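PDB 3M1T: putative phosphohydrolase from Shewanella amazonensis, which is of uncertain function but has a helical HDOD domain akin to the HD-type phosphohydrolases and may act in signal transduction. Local coordinates for residues L48-A56 with L82-G93; V113-L124 with M217-A225. One frame throughout, in Å; residues are numbered along the deposited sequence. Where two conformers were deposited one is given.

Contact 1: L48-A56 with L82-G93; sequences LSARVLRLA and LRTLVIASAVVG
Ser89 and Val52 interlock where helix 46-56 meets helix 79-94 in the helical HDOD domain, each a knob in a hole of the other helix. The side chain of Val52 sits among Leu82, Leu85, Val86 and Ser89, that of Ser89 among Leu48, Arg51, Val52 and Leu55. Followed outward from CB, which lies 3.6 Å from Val52 CG2, Ser89 ends in OG, pressed by Val52 CG2 and by Leu55 CD1 at 3.4 Å. Its chi1 of -62° sets OG beside the backbone N and lets it bond back to Leu85 O (2.8 Å), so the hydroxyl is satisfied inside its own helix. An alanine here is likely to leave a small gap beside Val52 CG2 and Leu55 CD1 and to cost Leu85 O its second donor. Arg51, bent at chi3 (-50°), carries CD past Ser89 CB; in the conformer given, NH1 donates to Ser89 O (2.9 Å) from above the carbonyl plane, opposite Gly93 N, at an N-H...O angle of 133°. Leu85 CD1 packs on Ala56 CB (3.7 Å), and helix 70-77 touches Val52 and Leu82. The interface is thus largely apolar, with an arginine bond, made in at least one conformer, as its polar link.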
loop_
_atom_site.group_PDB
_atom_site.type_symbol
_atom_site.label_atom_id
_atom_site.label_comp_id
_atom_site.label_asym_id
_atom_site.label_seq_id
_atom_site.Cartn_x
_atom_site.Cartn_y
_atom_site.Cartn_z
ATOM N N LEU A 48 -18.667 -2.686 5.384
ATOM C CA LEU A 48 -17.241 -2.617 5.626
ATOM C C LEU A 48 -16.795 -3.705 6.617
ATOM O O LEU A 48 -15.732 -4.309 6.428
ATOM C CB LEU A 48 -16.844 -1.213 6.094
ATOM C CG LEU A 48 -15.364 -0.934 6.279
ATOM C CD1 LEU A 48 -15.112 0.581 6.008
ATOM C CD2 LEU A 48 -14.953 -1.349 7.685
ATOM N N SER A 49 -17.577 -3.954 7.671
ATOM C CA SER A 49 -17.251 -5.042 8.630
ATOM C C SER A 49 -17.147 -6.422 7.945
ATOM O O SER A 49 -16.237 -7.199 8.258
ATOM C CB SER A 49 -18.289 -5.147 9.744
ATOM O OG SER A 49 -18.216 -4.005 10.593
ATOM N N ALA A 50 -18.084 -6.709 7.048
ATOM C CA ALA A 50 -18.073 -7.961 6.287
ATOM C C ALA A 50 -16.800 -8.065 5.471
ATOM O O ALA A 50 -16.213 -9.147 5.380
ATOM C CB ALA A 50 -19.290 -8.086 5.378
ATOM N N ARG A 51 -16.384 -6.950 4.875
ATOM C CA ARG A 51 -15.148 -6.919 4.083
ATOM C C ARG A 51 -13.947 -7.189 4.977
ATOM O O ARG A 51 -13.037 -7.925 4.590
ATOM C CB ARG A 51 -14.993 -5.583 3.351
ATOM C CG ARG A 51 -13.750 -5.517 2.446
ATOM C CD ARG A 51 -13.576 -4.141 1.791
ATOM N NE ARG A 51 -14.838 -3.737 1.172
ATOM C CZ ARG A 51 -15.510 -2.607 1.413
ATOM N NH1 ARG A 51 -15.079 -1.640 2.264
ATOM N NH2 ARG A 51 -16.657 -2.445 0.769
ATOM N N VAL A 52 -13.924 -6.581 6.165
ATOM C CA VAL A 52 -12.844 -6.829 7.134
ATOM C C VAL A 52 -12.747 -8.320 7.449
ATOM O O VAL A 52 -11.655 -8.920 7.434
ATOM C CB VAL A 52 -13.042 -6.000 8.424
ATOM C CG1 VAL A 52 -12.066 -6.380 9.496
ATOM C CG2 VAL A 52 -12.926 -4.534 8.086
ATOM N N LEU A 53 -13.891 -8.933 7.718
ATOM C CA LEU A 53 -13.878 -10.340 8.080
ATOM C C LEU A 53 -13.475 -11.259 6.918
ATOM O O LEU A 53 -12.798 -12.266 7.136
ATOM C CB LEU A 53 -15.238 -10.753 8.656
ATOM C CG LEU A 53 -15.557 -10.182 10.040
ATOM C CD1 LEU A 53 -16.977 -10.580 10.472
ATOM C CD2 LEU A 53 -14.531 -10.621 11.096
ATOM N N ARG A 54 -13.856 -10.923 5.688
ATOM C CA ARG A 54 -13.371 -11.686 4.531
ATOM C C ARG A 54 -11.860 -11.631 4.394
ATOM O O ARG A 54 -11.219 -12.638 4.038
ATOM C CB ARG A 54 -13.986 -11.159 3.241
ATOM C CG ARG A 54 -15.473 -11.523 3.084
ATOM C CD ARG A 54 -15.920 -11.430 1.643
ATOM N NE ARG A 54 -15.827 -10.076 1.076
ATOM C CZ ARG A 54 -16.695 -9.082 1.328
ATOM N NH1 ARG A 54 -17.701 -9.262 2.158
ATOM N NH2 ARG A 54 -16.561 -7.905 0.727
ATOM N N LEU A 55 -11.294 -10.453 4.642
ATOM C CA LEU A 55 -9.832 -10.317 4.641
ATOM C C LEU A 55 -9.229 -11.110 5.782
ATOM O O LEU A 55 -8.195 -11.758 5.598
ATOM C CB LEU A 55 -9.397 -8.857 4.745
ATOM C CG LEU A 55 -9.729 -7.995 3.522
ATOM C CD1 LEU A 55 -9.213 -6.577 3.745
ATOM C CD2 LEU A 55 -9.145 -8.550 2.240
ATOM N N ALA A 56 -9.877 -11.086 6.934
ATOM C CA ALA A 56 -9.381 -11.783 8.106
ATOM C C ALA A 56 -9.466 -13.297 7.930
ATOM O O ALA A 56 -8.706 -14.015 8.561
ATOM C CB ALA A 56 -10.140 -11.384 9.338
ATOM N N LEU A 82 -6.353 -6.238 13.570
ATOM C CA LEU A 82 -7.716 -5.774 13.219
ATOM C C LEU A 82 -7.666 -4.347 12.665
ATOM O O LEU A 82 -8.240 -4.066 11.631
ATOM C CB LEU A 82 -8.672 -5.830 14.419
ATOM C CG LEU A 82 -10.120 -5.371 14.186
ATOM C CD1 LEU A 82 -10.771 -6.314 13.181
ATOM C CD2 LEU A 82 -10.902 -5.294 15.476
ATOM N N ARG A 83 -6.953 -3.460 13.349
ATOM C CA ARG A 83 -6.863 -2.069 12.887
ATOM C C ARG A 83 -6.367 -2.035 11.461
ATOM O O ARG A 83 -6.886 -1.298 10.636
ATOM C CB ARG A 83 -5.902 -1.258 13.766
ATOM C CG ARG A 83 -6.371 -0.991 15.157
ATOM C CD ARG A 83 -5.220 -0.307 15.915
ATOM N NE ARG A 83 -5.453 -0.192 17.343
ATOM C CZ ARG A 83 -6.082 0.818 17.945
ATOM N NH1 ARG A 83 -6.606 1.832 17.237
ATOM N NH2 ARG A 83 -6.177 0.818 19.266
ATOM N N THR A 84 -5.369 -2.844 11.197
ATOM C CA THR A 84 -4.762 -2.851 9.923
ATOM C C THR A 84 -5.749 -3.271 8.822
ATOM O O THR A 84 -5.784 -2.667 7.773
ATOM C CB THR A 84 -3.535 -3.702 10.018
ATOM O OG1 THR A 84 -2.748 -3.212 11.137
ATOM C CG2 THR A 84 -2.769 -3.627 8.715
ATOM N N LEU A 85 -6.558 -4.292 9.093
ATOM C CA LEU A 85 -7.570 -4.778 8.172
ATOM C C LEU A 85 -8.715 -3.797 7.981
ATOM O O LEU A 85 -9.276 -3.702 6.880
ATOM C CB LEU A 85 -8.087 -6.172 8.597
ATOM C CG LEU A 85 -7.059 -7.281 8.550
ATOM C CD1 LEU A 85 -7.765 -8.553 8.945
ATOM C CD2 LEU A 85 -6.355 -7.413 7.165
ATOM N N VAL A 86 -9.041 -3.055 9.038
ATOM C CA VAL A 86 -10.051 -1.972 8.930
ATOM C C VAL A 86 -9.536 -0.903 7.998
ATOM O O VAL A 86 -10.232 -0.455 7.129
ATOM C CB VAL A 86 -10.443 -1.382 10.313
ATOM C CG1 VAL A 86 -11.355 -0.179 10.124
ATOM C CG2 VAL A 86 -11.093 -2.468 11.171
ATOM N N ILE A 87 -8.267 -0.496 8.174
ATOM C CA ILE A 87 -7.685 0.518 7.313
ATOM C C ILE A 87 -7.748 0.049 5.888
ATOM O O ILE A 87 -8.157 0.778 5.001
ATOM C CB ILE A 87 -6.245 0.830 7.737
ATOM C CG1 ILE A 87 -6.256 1.544 9.081
ATOM C CG2 ILE A 87 -5.532 1.694 6.630
ATOM C CD1 ILE A 87 -4.883 1.565 9.782
ATOM N N ALA A 88 -7.253 -1.171 5.631
ATOM C CA ALA A 88 -7.311 -1.725 4.282
ATOM C C ALA A 88 -8.694 -1.723 3.671
ATOM O O ALA A 88 -8.891 -1.279 2.515
ATOM C CB ALA A 88 -6.693 -3.197 4.251
ATOM N N SER A 89 -9.682 -2.144 4.470
ATOM C CA SER A 89 -11.059 -2.270 3.974
ATOM C C SER A 89 -11.649 -0.892 3.686
ATOM O O SER A 89 -12.341 -0.685 2.694
ATOM C CB SER A 89 -11.911 -3.009 4.983
ATOM O OG SER A 89 -11.399 -4.306 5.144
ATOM N N ALA A 90 -11.304 0.073 4.524
ATOM C CA ALA A 90 -11.773 1.444 4.315
ATOM C C ALA A 90 -11.184 2.065 3.042
ATOM O O ALA A 90 -11.899 2.690 2.244
ATOM C CB ALA A 90 -11.476 2.326 5.535
ATOM N N VAL A 91 -9.876 1.913 2.869
ATOM C CA VAL A 91 -9.212 2.417 1.703
ATOM C C VAL A 91 -9.761 1.778 0.408
ATOM O O VAL A 91 -10.076 2.495 -0.548
ATOM C CB VAL A 91 -7.680 2.239 1.836
ATOM C CG1 VAL A 91 -6.994 2.552 0.518
ATOM C CG2 VAL A 91 -7.123 3.116 3.015
ATOM N N VAL A 92 -9.895 0.464 0.400
ATOM C CA VAL A 92 -10.456 -0.267 -0.747
ATOM C C VAL A 92 -11.843 0.263 -1.096
ATOM O O VAL A 92 -12.149 0.541 -2.243
ATOM C CB VAL A 92 -10.484 -1.808 -0.482
ATOM C CG1 VAL A 92 -11.407 -2.519 -1.525
ATOM C CG2 VAL A 92 -9.029 -2.388 -0.465
ATOM N N GLY A 93 -12.673 0.506 -0.078
ATOM C CA GLY A 93 -14.021 1.023 -0.297
ATOM C C GLY A 93 -14.065 2.423 -0.860
ATOM O O GLY A 93 -15.066 2.810 -1.463
#

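Contact 2: V113-L124 with M217-A225; sequences VAIICQELAKRL and MLAMAKQIA
Val113 and Met217, a selenomethionine, are the two knobs that lock helix 103-124 against helix 213-227. Val113 fits among Leu218, Ala221, Lys222 and Ala225, and its chi1 of 167° divides the work: CG1, anti to the backbone N, meets Ala221 and Leu218 CD2, whereas CG2 turns to Ala225 CB (3.8 Å). Met217 enters the hole formed by Cys117, Leu120, Ala121 and Leu124. Its chain runs straight through chi2 and bends at chi3 (-110°); CG lies 4.0 Å from Leu120 CB, and SE lodges against the backbone of the facing helix, 3.8 Å from Cys117 O. Leu124 comes to it tip to tip, CD1 resting 3.7 Å from Met217 CG. Between the knobs the small methyl of Ala221 is consistent with the close approach here, Val113 and Ala221 being a nearest CA pair: its CB touches Cys117 SG at 3.5 Å and Ile116 CG2 at 3.6 Å. The other branch of Ile116 reaches on, so that CD1 meets Ile224 CG2 at 3.7 Å. Leu120 stretches CD1 over Met217 O and against CG of Met220, also a selenomethionine. Lys222 only skirts the edge and sends NZ to Gln202. Leu260 of helix 256-263 touches both Ile116 and Ile224, extending the apolar layer. The axes pass 8.6 Å apart with 130° between their directions, a knobs-into-holes pair of steeply crossed helices that joins helix 103-124 to helix 213-227 in the interior of this all-helical fold.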
loop_
_atom_site.group_PDB
_atom_site.type_symbol
_atom_site.label_atom_id
_atom_site.label_comp_id
_atom_site.label_asym_id
_atom_site.label_seq_id
_atom_site.Cartn_x
_atom_site.Cartn_y
_atom_site.Cartn_z
ATOM N N VAL A 113 2.514 -6.798 -2.038
ATOM C CA VAL A 113 3.514 -5.835 -1.605
ATOM C C VAL A 113 3.405 -5.575 -0.099
ATOM O O VAL A 113 4.406 -5.562 0.616
ATOM C CB VAL A 113 3.444 -4.526 -2.425
ATOM C CG1 VAL A 113 4.270 -3.378 -1.783
ATOM C CG2 VAL A 113 3.858 -4.767 -3.904
ATOM N N ALA A 114 2.194 -5.344 0.394
ATOM C CA ALA A 114 1.979 -5.113 1.821
ATOM C C ALA A 114 2.453 -6.238 2.696
ATOM O O ALA A 114 3.096 -6.032 3.731
ATOM C CB ALA A 114 0.472 -4.788 2.085
ATOM N N ILE A 115 2.159 -7.476 2.280
ATOM C CA ILE A 115 2.604 -8.649 3.045
ATOM C C ILE A 115 4.127 -8.758 3.107
ATOM O O ILE A 115 4.737 -9.051 4.174
ATOM C CB ILE A 115 1.958 -9.953 2.451
ATOM C CG1 ILE A 115 0.457 -9.988 2.742
ATOM C CG2 ILE A 115 2.724 -11.214 2.942
ATOM C CD1 ILE A 115 -0.259 -11.069 1.890
ATOM N N ILE A 116 4.751 -8.508 1.967
ATOM C CA ILE A 116 6.203 -8.498 1.878
ATOM C C ILE A 116 6.792 -7.407 2.771
ATOM O O ILE A 116 7.680 -7.657 3.583
ATOM C CB ILE A 116 6.722 -8.365 0.423
ATOM C CG1 ILE A 116 6.302 -9.561 -0.442
ATOM C CG2 ILE A 116 8.286 -8.207 0.408
ATOM C CD1 ILE A 116 6.351 -9.248 -1.940
ATOM N N CYS A 117 6.238 -6.187 2.693
ATOM C CA CYS A 117 6.744 -5.114 3.542
ATOM C C CYS A 117 6.671 -5.456 5.055
ATOM O O CYS A 117 7.550 -5.146 5.835
ATOM C CB CYS A 117 5.917 -3.846 3.309
ATOM S SG CYS A 117 6.254 -2.995 1.773
ATOM N N GLN A 118 5.564 -6.043 5.470
ATOM C CA GLN A 118 5.381 -6.440 6.848
ATOM C C GLN A 118 6.494 -7.371 7.349
ATOM O O GLN A 118 6.957 -7.253 8.489
ATOM C CB GLN A 118 4.010 -7.111 6.988
ATOM C CG GLN A 118 3.537 -7.279 8.401
ATOM C CD GLN A 118 2.093 -7.759 8.472
ATOM O OE1 GLN A 118 1.739 -8.792 7.894
ATOM N NE2 GLN A 118 1.247 -7.004 9.191
ATOM N N GLU A 119 6.888 -8.324 6.502
ATOM C CA GLU A 119 7.972 -9.242 6.799
ATOM C C GLU A 119 9.312 -8.498 6.869
ATOM O O GLU A 119 10.127 -8.746 7.748
ATOM C CB GLU A 119 8.060 -10.315 5.712
ATOM C CG GLU A 119 9.209 -11.299 5.896
ATOM C CD GLU A 119 9.184 -12.066 7.217
ATOM O OE1 GLU A 119 8.068 -12.300 7.765
ATOM O OE2 GLU A 119 10.279 -12.483 7.659
ATOM N N LEU A 120 9.533 -7.591 5.925
ATOM C CA LEU A 120 10.764 -6.787 5.971
ATOM C C LEU A 120 10.853 -5.990 7.274
ATOM O O LEU A 120 11.919 -5.889 7.875
ATOM C CB LEU A 120 10.859 -5.841 4.765
ATOM C CG LEU A 120 10.804 -6.484 3.393
ATOM C CD1 LEU A 120 10.890 -5.460 2.257
ATOM C CD2 LEU A 120 11.875 -7.580 3.214
ATOM N N ALA A 121 9.728 -5.389 7.690
ATOM C CA ALA A 121 9.679 -4.617 8.936
ATOM C C ALA A 121 10.027 -5.451 10.166
ATOM O O ALA A 121 10.717 -5.008 11.098
ATOM C CB ALA A 121 8.264 -4.000 9.123
ATOM N N LYS A 122 9.510 -6.670 10.181
ATOM C CA LYS A 122 9.825 -7.599 11.260
ATOM C C LYS A 122 11.315 -7.788 11.370
ATOM O O LYS A 122 11.877 -7.772 12.480
ATOM C CB LYS A 122 9.149 -8.928 11.014
ATOM C CG LYS A 122 7.694 -8.919 11.441
ATOM C CD LYS A 122 6.975 -10.199 11.083
ATOM C CE LYS A 122 5.453 -9.976 11.059
ATOM N NZ LYS A 122 4.750 -11.291 11.058
ATOM N N ARG A 123 11.963 -7.965 10.215
ATOM C CA ARG A 123 13.409 -8.123 10.150
ATOM C C ARG A 123 14.216 -6.881 10.503
ATOM O O ARG A 123 15.300 -6.988 11.090
ATOM C CB ARG A 123 13.807 -8.648 8.762
ATOM C CG ARG A 123 13.389 -10.129 8.558
ATOM C CD ARG A 123 13.352 -10.583 7.099
ATOM N NE ARG A 123 12.986 -11.987 7.092
ATOM C CZ ARG A 123 13.812 -13.024 7.158
ATOM N NH1 ARG A 123 15.128 -12.851 7.148
ATOM N NH2 ARG A 123 13.313 -14.255 7.237
ATOM N N LEU A 124 13.700 -5.717 10.129
ATOM C CA LEU A 124 14.351 -4.454 10.422
ATOM C C LEU A 124 14.048 -3.962 11.845
ATOM O O LEU A 124 14.675 -3.023 12.316
ATOM C CB LEU A 124 13.881 -3.383 9.420
ATOM C CG LEU A 124 14.269 -3.621 7.961
ATOM C CD1 LEU A 124 13.461 -2.769 6.991
ATOM C CD2 LEU A 124 15.814 -3.427 7.725
HETATM N N MSE A 217 11.685 -0.262 2.026
HETATM C CA MSE A 217 10.842 -1.490 2.055
HETATM C C MSE A 217 9.940 -1.554 0.847
HETATM O O MSE A 217 9.774 -2.634 0.214
HETATM C CB MSE A 217 9.981 -1.567 3.335
HETATM C CG MSE A 217 10.774 -1.890 4.602
HETATM SE SE MSE A 217 9.668 -1.967 6.128
HETATM C CE MSE A 217 10.235 -0.375 7.076
ATOM N N LEU A 218 9.247 -0.440 0.522
ATOM C CA LEU A 218 8.393 -0.423 -0.643
ATOM C C LEU A 218 9.182 -0.753 -1.902
ATOM O O LEU A 218 8.757 -1.584 -2.739
ATOM C CB LEU A 218 7.643 0.893 -0.855
ATOM C CG LEU A 218 6.456 1.168 0.015
ATOM C CD1 LEU A 218 5.999 2.606 -0.340
ATOM C CD2 LEU A 218 5.351 0.098 -0.190
ATOM N N ALA A 219 10.331 -0.121 -2.049
ATOM C CA ALA A 219 11.137 -0.349 -3.271
ATOM C C ALA A 219 11.477 -1.839 -3.433
ATOM O O ALA A 219 11.325 -2.422 -4.531
ATOM C CB ALA A 219 12.380 0.495 -3.235
HETATM N N MSE A 220 11.917 -2.438 -2.340
HETATM C CA MSE A 220 12.300 -3.843 -2.308
HETATM C C MSE A 220 11.104 -4.760 -2.569
HETATM O O MSE A 220 11.120 -5.634 -3.447
HETATM C CB MSE A 220 12.993 -4.165 -1.002
HETATM C CG MSE A 220 13.297 -5.647 -0.839
HETATM SE SE MSE A 220 14.817 -5.857 0.337
HETATM C CE MSE A 220 15.198 -7.757 -0.059
ATOM N N ALA A 221 10.006 -4.497 -1.848
ATOM C CA ALA A 221 8.789 -5.311 -1.911
ATOM C C ALA A 221 8.173 -5.241 -3.315
ATOM O O ALA A 221 7.706 -6.250 -3.863
ATOM C CB ALA A 221 7.794 -4.849 -0.825
ATOM N N LYS A 222 8.172 -4.045 -3.921
ATOM C CA LYS A 222 7.643 -3.894 -5.274
ATOM C C LYS A 222 8.394 -4.714 -6.319
ATOM O O LYS A 222 7.787 -5.287 -7.205
ATOM C CB LYS A 222 7.639 -2.430 -5.701
ATOM C CG LYS A 222 6.613 -1.589 -4.984
ATOM C CD LYS A 222 6.782 -0.133 -5.328
ATOM C CE LYS A 222 6.418 0.197 -6.776
ATOM N NZ LYS A 222 6.805 1.593 -7.143
ATOM N N GLN A 223 9.712 -4.686 -6.196
ATOM C CA GLN A 223 10.585 -5.430 -7.115
ATOM C C GLN A 223 10.396 -6.916 -6.924
ATOM O O GLN A 223 10.313 -7.664 -7.919
ATOM C CB GLN A 223 12.029 -4.983 -6.950
ATOM C CG GLN A 223 12.942 -5.578 -8.095
ATOM C CD GLN A 223 14.283 -4.932 -8.270
ATOM O OE1 GLN A 223 14.567 -3.872 -7.716
ATOM N NE2 GLN A 223 15.187 -5.613 -9.046
ATOM N N ILE A 224 10.244 -7.363 -5.685
ATOM C CA ILE A 224 10.040 -8.776 -5.382
ATOM C C ILE A 224 8.727 -9.231 -5.990
ATOM O O ILE A 224 8.638 -10.268 -6.664
ATOM C CB ILE A 224 10.034 -9.019 -3.853
ATOM C CG1 ILE A 224 11.442 -8.764 -3.231
ATOM C CG2 ILE A 224 9.495 -10.388 -3.523
ATOM C CD1 ILE A 224 11.460 -8.841 -1.696
ATOM N N ALA A 225 7.688 -8.408 -5.785
ATOM C CA ALA A 225 6.362 -8.763 -6.286
ATOM C C ALA A 225 6.371 -8.790 -7.806
ATOM O O ALA A 225 5.756 -9.669 -8.395
ATOM C CB ALA A 225 5.286 -7.786 -5.772
#

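The two contacts follow one another in series: contact 1 closes before contact 2 opens, and helix 79-94 of the first is followed directly in the chain by helix 103-124 of the second. Their centres lie about 20 Å apart and their nearest atoms about 5 Å, without touching. The segments of contact 1, farther from the centre of the chain, are 26 residues apart at their closest ends; those of contact 2, nearer the centre, are 93 apart. One contact thus joins helices fairly close in sequence and the other distant ones, with helix 128-137 lying against a helix of each, its Phe132 meeting Thr84 and Ala114.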